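Local coordinates for putative uncharacterized protein (Pyrococcus furiosus, PDB 3UFC), which is a Cas6-like protein that binds CRISPR RNA and belongs to a family of CRISPR-associated endoribonucleases serving adaptive antiviral defence, at residues R4-I18 with I104-L117. Residues are numbered along the deposited sequence; the frame is centred on the assembly and turned at random.
Sequences RIEIKLLPLQDNPVI and IGDVGFLVADIKAL
E6 and K115, K8 and D113, and L10 and L110 are the hydrogen-bonded pairs that join strand 4-11 antiparallel to strand 107-116. The shortest backbone bond is E6 N to K115 O at 2.7 Å. Between K8 and L9 the register slips by one residue, a beta bulge: K8 N still bonds to D113 O, but K8 O receives A112 N from above its carbonyl plane. Past the strand end, L12 N reaches G108 O, and Q13 OE1 takes a weak bond from G108 N at 3.5 Å.

Apolar packing lines one face, where I7 CG2 meets V111 CG1 at 3.7 Å and helix 86-98 covers I5, I7 and V111. Farther along, the F109 ring has P11 CB 3.8 Å from CE1, while I18 CG2 lies at its edge, in plane, 3.9 Å from CZ. With I18 CG1 in the crowded position (chi1 63°), CG2 is left to touch both F109 and V107.

On the opposite face, E6 OE2 and K115 NZ, 4.4 Å apart, lie beyond salt-bridge distance; E6 OE1 is hydrogen-bonded to S78 OG, and K8 NZ forms a salt bridge with D76. Backbone bonds and apolar packing thus join the ferredoxin-like sheet's middle strand to its neighbour 107-116, with E6, K8, D113 and K115 opposite the helix-packed face.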
ATOM      1  N   ARG A   4       1.681   3.659 -12.003  1.00 28.15           N
ATOM      2  CA  ARG A   4       0.964   4.144 -10.839  1.00 29.01           C
ATOM      3  C   ARG A   4      -0.344   4.742 -11.355  1.00 28.73           C
ATOM      4  O   ARG A   4      -0.330   5.548 -12.290  1.00 25.74           O
ATOM      5  CB  ARG A   4       1.822   5.211 -10.158  1.00 30.81           C
ATOM      6  CG  ARG A   4       1.159   5.994  -9.067  1.00 36.38           C
ATOM      7  CD  ARG A   4       2.203   6.847  -8.353  1.00 38.13           C
ATOM      8  NE  ARG A   4       3.137   6.004  -7.614  1.00 34.64           N
ATOM      9  CZ  ARG A   4       3.435   6.173  -6.332  1.00 31.41           C
ATOM     10  NH1 ARG A   4       2.879   7.163  -5.646  1.00 24.06           N
ATOM     11  NH2 ARG A   4       4.263   5.332  -5.732  1.00 30.86           N
ATOM     12  N   ILE A   5      -1.470   4.337 -10.770  1.00 27.32           N
ATOM     13  CA  ILE A   5      -2.766   4.862 -11.202  1.00 27.67           C
ATOM     14  C   ILE A   5      -3.623   5.399 -10.063  1.00 28.14           C
ATOM     15  O   ILE A   5      -3.409   5.077  -8.889  1.00 25.84           O
ATOM     16  CB  ILE A   5      -3.609   3.795 -11.946  1.00 28.18           C
ATOM     17  CG1 ILE A   5      -3.943   2.638 -11.002  1.00 29.33           C
ATOM     18  CG2 ILE A   5      -2.857   3.291 -13.173  1.00 28.84           C
ATOM     19  CD1 ILE A   5      -4.871   1.601 -11.612  1.00 29.61           C
ATOM     20  N   GLU A   6      -4.592   6.229 -10.431  1.00 25.63           N
ATOM     21  CA  GLU A   6      -5.523   6.809  -9.477  1.00 27.71           C
ATOM     22  C   GLU A   6      -6.921   6.404  -9.913  1.00 29.08           C
ATOM     23  O   GLU A   6      -7.301   6.586 -11.073  1.00 29.02           O
ATOM     24  CB  GLU A   6      -5.429   8.335  -9.450  1.00 30.80           C
ATOM     25  CG  GLU A   6      -6.458   8.975  -8.518  1.00 33.46           C
ATOM     26  CD  GLU A   6      -6.454  10.494  -8.568  1.00 36.96           C
ATOM     27  OE1 GLU A   6      -7.249  11.115  -7.833  1.00 41.67           O
ATOM     28  OE2 GLU A   6      -5.660  11.070  -9.338  1.00 40.35           O
ATOM     29  N   ILE A   7      -7.671   5.834  -8.982  1.00 28.12           N
ATOM     30  CA  ILE A   7      -9.027   5.400  -9.249  1.00 27.63           C
ATOM     31  C   ILE A   7      -9.960   6.301  -8.452  1.00 29.19           C
ATOM     32  O   ILE A   7      -9.852   6.390  -7.228  1.00 28.84           O
ATOM     33  CB  ILE A   7      -9.216   3.936  -8.816  1.00 29.12           C
ATOM     34  CG1 ILE A   7      -8.257   3.046  -9.614  1.00 28.80           C
ATOM     35  CG2 ILE A   7     -10.665   3.501  -9.025  1.00 28.54           C
ATOM     36  CD1 ILE A   7      -8.255   1.611  -9.188  1.00 31.07           C
ATOM     37  N   LYS A   8     -10.847   6.999  -9.152  1.00 28.08           N
ATOM     38  CA  LYS A   8     -11.799   7.879  -8.486  1.00 29.82           C
ATOM     39  C   LYS A   8     -13.012   7.030  -8.157  1.00 27.81           C
ATOM     40  O   LYS A   8     -13.471   6.245  -8.987  1.00 27.34           O
ATOM     41  CB  LYS A   8     -12.207   9.043  -9.403  1.00 29.47           C
ATOM     42  CG  LYS A   8     -11.064   9.954  -9.803  1.00 33.69           C
ATOM     43  CD  LYS A   8     -10.425  10.629  -8.596  1.00 38.47           C
ATOM     44  CE  LYS A   8     -11.415  11.519  -7.858  1.00 40.46           C
ATOM     45  NZ  LYS A   8     -10.803  12.173  -6.669  1.00 42.06           N
ATOM     46  N   LEU A   9     -13.524   7.177  -6.943  1.00 28.92           N
ATOM     47  CA  LEU A   9     -14.682   6.402  -6.525  1.00 30.38           C
ATOM     48  C   LEU A   9     -15.857   7.314  -6.216  1.00 31.28           C
ATOM     49  O   LEU A   9     -15.690   8.401  -5.663  1.00 30.03           O
ATOM     50  CB  LEU A   9     -14.343   5.579  -5.281  1.00 28.64           C
ATOM     51  CG  LEU A   9     -13.174   4.596  -5.407  1.00 30.12           C
ATOM     52  CD1 LEU A   9     -12.793   4.079  -4.015  1.00 28.54           C
ATOM     53  CD2 LEU A   9     -13.565   3.446  -6.336  1.00 27.64           C
ATOM     54  N   LEU A  10     -17.048   6.851  -6.573  1.00 32.38           N
ATOM     55  CA  LEU A  10     -18.268   7.599  -6.329  1.00 32.69           C
ATOM     56  C   LEU A  10     -19.180   6.734  -5.457  1.00 31.83           C
ATOM     57  O   LEU A  10     -19.570   5.635  -5.853  1.00 28.23           O
ATOM     58  CB  LEU A  10     -18.945   7.931  -7.667  1.00 34.91           C
ATOM     59  CG  LEU A  10     -20.238   8.757  -7.721  1.00 36.87           C
ATOM     60  CD1 LEU A  10     -21.416   7.889  -7.344  1.00 38.63           C
ATOM     61  CD2 LEU A  10     -20.127   9.971  -6.811  1.00 36.16           C
ATOM     62  N   PRO A  11     -19.501   7.206  -4.242  1.00 32.12           N
ATOM     63  CA  PRO A  11     -20.375   6.426  -3.365  1.00 34.65           C
ATOM     64  C   PRO A  11     -21.810   6.503  -3.872  1.00 36.18           C
ATOM     65  O   PRO A  11     -22.277   7.569  -4.274  1.00 36.09           O
ATOM     66  CB  PRO A  11     -20.191   7.100  -2.007  1.00 33.61           C
ATOM     67  CG  PRO A  11     -19.955   8.515  -2.369  1.00 34.65           C
ATOM     68  CD  PRO A  11     -19.008   8.411  -3.554  1.00 31.97           C
ATOM     69  N   LEU A  12     -22.496   5.367  -3.873  1.00 38.45           N
ATOM     70  CA  LEU A  12     -23.872   5.320  -4.341  1.00 42.85           C
ATOM     71  C   LEU A  12     -24.800   6.024  -3.356  1.00 45.58           C
ATOM     72  O   LEU A  12     -25.770   6.667  -3.753  1.00 46.55           O
ATOM     73  CB  LEU A  12     -24.307   3.867  -4.536  1.00 41.91           C
ATOM     74  CG  LEU A  12     -23.404   3.048  -5.464  1.00 42.66           C
ATOM     75  CD1 LEU A  12     -23.959   1.647  -5.607  1.00 42.01           C
ATOM     76  CD2 LEU A  12     -23.308   3.717  -6.825  1.00 43.38           C
ATOM     77  N   GLN A  13     -24.489   5.904  -2.069  1.00 48.03           N
ATOM     78  CA  GLN A  13     -25.287   6.531  -1.025  1.00 51.11           C
ATOM     79  C   GLN A  13     -24.635   7.854  -0.624  1.00 51.97           C
ATOM     80  O   GLN A  13     -23.441   8.051  -0.843  1.00 52.99           O
ATOM     81  CB  GLN A  13     -25.390   5.599   0.190  1.00 52.23           C
ATOM     82  CG  GLN A  13     -25.926   4.200  -0.134  1.00 54.48           C
ATOM     83  CD  GLN A  13     -24.862   3.261  -0.700  1.00 56.31           C
ATOM     84  OE1 GLN A  13     -23.773   3.691  -1.084  1.00 57.33           O
ATOM     85  NE2 GLN A  13     -25.184   1.971  -0.759  1.00 55.33           N
ATOM     86  N   ASP A  14     -25.415   8.762  -0.044  1.00 52.65           N
ATOM     87  CA  ASP A  14     -24.890  10.062   0.368  1.00 53.44           C
ATOM     88  C   ASP A  14     -24.400  10.053   1.814  1.00 52.45           C
ATOM     89  O   ASP A  14     -24.997   9.410   2.676  1.00 51.91           O
ATOM     90  CB  ASP A  14     -25.960  11.146   0.203  1.00 56.01           C
ATOM     91  CG  ASP A  14     -26.497  11.227  -1.215  1.00 59.29           C
ATOM     92  OD1 ASP A  14     -27.258  10.318  -1.620  1.00 59.79           O
ATOM     93  OD2 ASP A  14     -26.151  12.198  -1.923  1.00 58.76           O
ATOM     94  N   ASN A  15     -23.314  10.776   2.069  1.00 51.90           N
ATOM     95  CA  ASN A  15     -22.733  10.855   3.408  1.00 51.39           C
ATOM     96  C   ASN A  15     -22.663   9.485   4.083  1.00 49.13           C
ATOM     97  O   ASN A  15     -23.030   9.341   5.249  1.00 48.03           O
ATOM     98  CB  ASN A  15     -23.553  11.811   4.281  1.00 53.55           C
ATOM     99  CG  ASN A  15     -23.425  13.258   3.845  1.00 55.46           C
ATOM    100  OD1 ASN A  15     -24.124  14.134   4.354  1.00 57.05           O
ATOM    101  ND2 ASN A  15     -22.526  13.518   2.903  1.00 57.32           N
ATOM    102  N   PRO A  16     -22.185   8.462   3.359  1.00 46.46           N
ATOM    103  CA  PRO A  16     -22.097   7.126   3.950  1.00 44.84           C
ATOM    104  C   PRO A  16     -20.977   7.018   4.980  1.00 41.85           C
ATOM    105  O   PRO A  16     -20.083   7.862   5.040  1.00 40.98           O
ATOM    106  CB  PRO A  16     -21.847   6.240   2.737  1.00 45.03           C
ATOM    107  CG  PRO A  16     -20.959   7.101   1.908  1.00 45.32           C
ATOM    108  CD  PRO A  16     -21.635   8.461   1.991  1.00 46.41           C
ATOM    109  N   VAL A  17     -21.045   5.974   5.796  1.00 40.62           N
ATOM    110  CA  VAL A  17     -20.029   5.727   6.805  1.00 38.63           C
ATOM    111  C   VAL A  17     -19.436   4.360   6.492  1.00 37.26           C
ATOM    112  O   VAL A  17     -20.139   3.354   6.516  1.00 36.46           O
ATOM    113  CB  VAL A  17     -20.627   5.705   8.232  1.00 40.28           C
ATOM    114  CG1 VAL A  17     -19.523   5.473   9.255  1.00 39.33           C
ATOM    115  CG2 VAL A  17     -21.338   7.020   8.519  1.00 40.24           C
ATOM    116  N   ILE A  18     -18.149   4.330   6.168  1.00 35.51           N
ATOM    117  CA  ILE A  18     -17.489   3.069   5.858  1.00 34.65           C
ATOM    118  C   ILE A  18     -16.679   2.617   7.066  1.00 32.85           C
ATOM    119  O   ILE A  18     -16.211   3.439   7.852  1.00 32.99           O
ATOM    120  CB  ILE A  18     -16.513   3.202   4.658  1.00 33.88           C
ATOM    121  CG1 ILE A  18     -15.389   4.184   5.003  1.00 33.51           C
ATOM    122  CG2 ILE A  18     -17.268   3.645   3.420  1.00 33.66           C
ATOM    123  CD1 ILE A  18     -14.299   4.289   3.935  1.00 34.45           C
ATOM    124  N   ILE A 104     -17.565  -1.721   0.235  1.00 37.44           N
ATOM    125  CA  ILE A 104     -16.763  -1.521   1.437  1.00 37.61           C
ATOM    126  C   ILE A 104     -17.764  -1.520   2.586  1.00 38.95           C
ATOM    127  O   ILE A 104     -18.490  -0.542   2.787  1.00 36.56           O
ATOM    128  CB  ILE A 104     -15.993  -0.168   1.407  1.00 37.73           C
ATOM    129  CG1 ILE A 104     -14.892  -0.196   0.340  1.00 38.55           C
ATOM    130  CG2 ILE A 104     -15.354   0.098   2.758  1.00 37.59           C
ATOM    131  CD1 ILE A 104     -15.395  -0.283  -1.082  1.00 42.98           C
ATOM    132  N   GLY A 105     -17.809  -2.619   3.333  1.00 39.87           N
ATOM    133  CA  GLY A 105     -18.769  -2.710   4.416  1.00 40.96           C
ATOM    134  C   GLY A 105     -20.142  -2.733   3.767  1.00 41.39           C
ATOM    135  O   GLY A 105     -20.397  -3.557   2.891  1.00 40.87           O
ATOM    136  N   ASP A 106     -21.020  -1.824   4.173  1.00 42.53           N
ATOM    137  CA  ASP A 106     -22.361  -1.766   3.597  1.00 44.58           C
ATOM    138  C   ASP A 106     -22.473  -0.623   2.599  1.00 43.72           C
ATOM    139  O   ASP A 106     -23.570  -0.273   2.166  1.00 44.60           O
ATOM    140  CB  ASP A 106     -23.405  -1.581   4.699  1.00 47.70           C
ATOM    141  CG  ASP A 106     -23.412  -2.725   5.691  1.00 50.95           C
ATOM    142  OD1 ASP A 106     -23.689  -3.869   5.273  1.00 53.23           O
ATOM    143  OD2 ASP A 106     -23.135  -2.481   6.885  1.00 53.63           O
ATOM    144  N   VAL A 107     -21.334  -0.046   2.232  1.00 40.99           N
ATOM    145  CA  VAL A 107     -21.316   1.066   1.294  1.00 39.07           C
ATOM    146  C   VAL A 107     -20.824   0.641  -0.086  1.00 38.34           C
ATOM    147  O   VAL A 107     -19.760   0.031  -0.221  1.00 37.27           O
ATOM    148  CB  VAL A 107     -20.413   2.208   1.813  1.00 39.44           C
ATOM    149  CG1 VAL A 107     -20.501   3.416   0.886  1.00 38.38           C
ATOM    150  CG2 VAL A 107     -20.827   2.585   3.224  1.00 39.53           C
ATOM    151  N   GLY A 108     -21.614   0.960  -1.106  1.00 36.92           N
ATOM    152  CA  GLY A 108     -21.241   0.624  -2.467  1.00 33.89           C
ATOM    153  C   GLY A 108     -20.590   1.817  -3.141  1.00 32.54           C
ATOM    154  O   GLY A 108     -20.882   2.965  -2.802  1.00 31.74           O
ATOM    155  N   PHE A 109     -19.698   1.545  -4.087  1.00 31.28           N
ATOM    156  CA  PHE A 109     -18.996   2.592  -4.820  1.00 30.91           C
ATOM    157  C   PHE A 109     -18.966   2.248  -6.303  1.00 31.21           C
ATOM    158  O   PHE A 109     -18.952   1.075  -6.684  1.00 30.46           O
ATOM    159  CB  PHE A 109     -17.542   2.713  -4.348  1.00 30.44           C
ATOM    160  CG  PHE A 109     -17.381   3.298  -2.978  1.00 29.90           C
ATOM    161  CD1 PHE A 109     -17.124   4.654  -2.813  1.00 30.25           C
ATOM    162  CD2 PHE A 109     -17.467   2.488  -1.847  1.00 31.26           C
ATOM    163  CE1 PHE A 109     -16.951   5.203  -1.538  1.00 32.11           C
ATOM    164  CE2 PHE A 109     -17.297   3.025  -0.568  1.00 31.71           C
ATOM    165  CZ  PHE A 109     -17.037   4.386  -0.416  1.00 30.81           C
ATOM    166  N   LEU A 110     -18.953   3.278  -7.134  1.00 29.97           N
ATOM    167  CA  LEU A 110     -18.861   3.084  -8.572  1.00 30.85           C
ATOM    168  C   LEU A 110     -17.550   3.741  -8.988  1.00 29.29           C
ATOM    169  O   LEU A 110     -17.256   4.855  -8.563  1.00 29.65           O
ATOM    170  CB  LEU A 110     -20.038   3.756  -9.290  1.00 32.14           C
ATOM    171  CG  LEU A 110     -20.097   3.556 -10.810  1.00 35.37           C
ATOM    172  CD1 LEU A 110     -20.043   2.070 -11.141  1.00 34.18           C
ATOM    173  CD2 LEU A 110     -21.376   4.179 -11.363  1.00 37.27           C
ATOM    174  N   VAL A 111     -16.743   3.048  -9.782  1.00 29.38           N
ATOM    175  CA  VAL A 111     -15.489   3.642 -10.234  1.00 28.77           C
ATOM    176  C   VAL A 111     -15.869   4.751 -11.211  1.00 30.06           C
ATOM    177  O   VAL A 111     -16.481   4.490 -12.244  1.00 29.89           O
ATOM    178  CB  VAL A 111     -14.594   2.609 -10.951  1.00 28.73           C
ATOM    179  CG1 VAL A 111     -13.397   3.312 -11.585  1.00 27.38           C
ATOM    180  CG2 VAL A 111     -14.119   1.559  -9.957  1.00 28.49           C
ATOM    181  N   ALA A 112     -15.514   5.986 -10.873  1.00 29.00           N
ATOM    182  CA  ALA A 112     -15.850   7.130 -11.703  1.00 30.16           C
ATOM    183  C   ALA A 112     -14.799   7.450 -12.754  1.00 32.47           C
ATOM    184  O   ALA A 112     -15.109   8.058 -13.781  1.00 31.53           O
ATOM    185  CB  ALA A 112     -16.083   8.349 -10.823  1.00 27.84           C
ATOM    186  N   ASP A 113     -13.556   7.052 -12.501  1.00 31.50           N
ATOM    187  CA  ASP A 113     -12.487   7.328 -13.449  1.00 32.91           C
ATOM    188  C   ASP A 113     -11.196   6.627 -13.039  1.00 32.66           C
ATOM    189  O   ASP A 113     -10.976   6.352 -11.856  1.00 31.74           O
ATOM    190  CB  ASP A 113     -12.262   8.844 -13.528  1.00 34.93           C
ATOM    191  CG  ASP A 113     -11.318   9.244 -14.649  1.00 38.26           C
ATOM    192  OD1 ASP A 113     -11.402   8.658 -15.747  1.00 38.80           O
ATOM    193  OD2 ASP A 113     -10.502  10.162 -14.433  1.00 42.63           O
ATOM    194  N   ILE A 114     -10.366   6.321 -14.028  1.00 32.11           N
ATOM    195  CA  ILE A 114      -9.076   5.679 -13.800  1.00 32.31           C
ATOM    196  C   ILE A 114      -8.064   6.492 -14.599  1.00 34.80           C
ATOM    197  O   ILE A 114      -8.175   6.599 -15.822  1.00 32.90           O
ATOM    198  CB  ILE A 114      -9.050   4.221 -14.308  1.00 33.05           C
ATOM    199  CG1 ILE A 114     -10.093   3.383 -13.565  1.00 32.26           C
ATOM    200  CG2 ILE A 114      -7.656   3.624 -14.103  1.00 33.11           C
ATOM    201  CD1 ILE A 114     -10.190   1.952 -14.058  1.00 31.04           C
ATOM    202  N   LYS A 115      -7.091   7.070 -13.903  1.00 34.03           N
ATOM    203  CA  LYS A 115      -6.072   7.892 -14.543  1.00 36.79           C
ATOM    204  C   LYS A 115      -4.673   7.403 -14.192  1.00 36.87           C
ATOM    205  O   LYS A 115      -4.414   7.013 -13.055  1.00 31.93           O
ATOM    206  CB  LYS A 115      -6.213   9.344 -14.085  1.00 38.02           C
ATOM    207  CG  LYS A 115      -7.491  10.026 -14.542  1.00 45.49           C
ATOM    208  CD  LYS A 115      -7.798  11.263 -13.699  1.00 49.58           C
ATOM    209  CE  LYS A 115      -6.654  12.269 -13.722  1.00 51.74           C
ATOM    210  NZ  LYS A 115      -6.942  13.444 -12.848  1.00 52.90           N
ATOM    211  N   ALA A 116      -3.777   7.423 -15.172  1.00 37.58           N
ATOM    212  CA  ALA A 116      -2.402   7.012 -14.934  1.00 39.91           C
ATOM    213  C   ALA A 116      -1.692   8.250 -14.408  1.00 41.41           C
ATOM    214  O   ALA A 116      -1.868   9.341 -14.948  1.00 42.71           O
ATOM    215  CB  ALA A 116      -1.756   6.542 -16.233  1.00 41.02           C
ATOM    216  N   LEU A 117      -0.909   8.094 -13.347  1.00 41.37           N
ATOM    217  CA  LEU A 117      -0.190   9.226 -12.778  1.00 42.03           C
ATOM    218  C   LEU A 117       1.230   9.246 -13.310  1.00 42.57           C
ATOM    219  O   LEU A 117       1.749   8.218 -13.741  1.00 42.01           O
ATOM    220  CB  LEU A 117      -0.159   9.133 -11.252  1.00 42.85           C
ATOM    221  CG  LEU A 117      -1.506   9.161 -10.529  1.00 43.95           C
ATOM    222  CD1 LEU A 117      -1.273   9.019  -9.035  1.00 42.42           C
ATOM    223  CD2 LEU A 117      -2.241  10.463 -10.838  1.00 44.13           C
TER
HETATM  224  O   HOH W   1       2.889   5.954 -13.489  1.00 30.92           O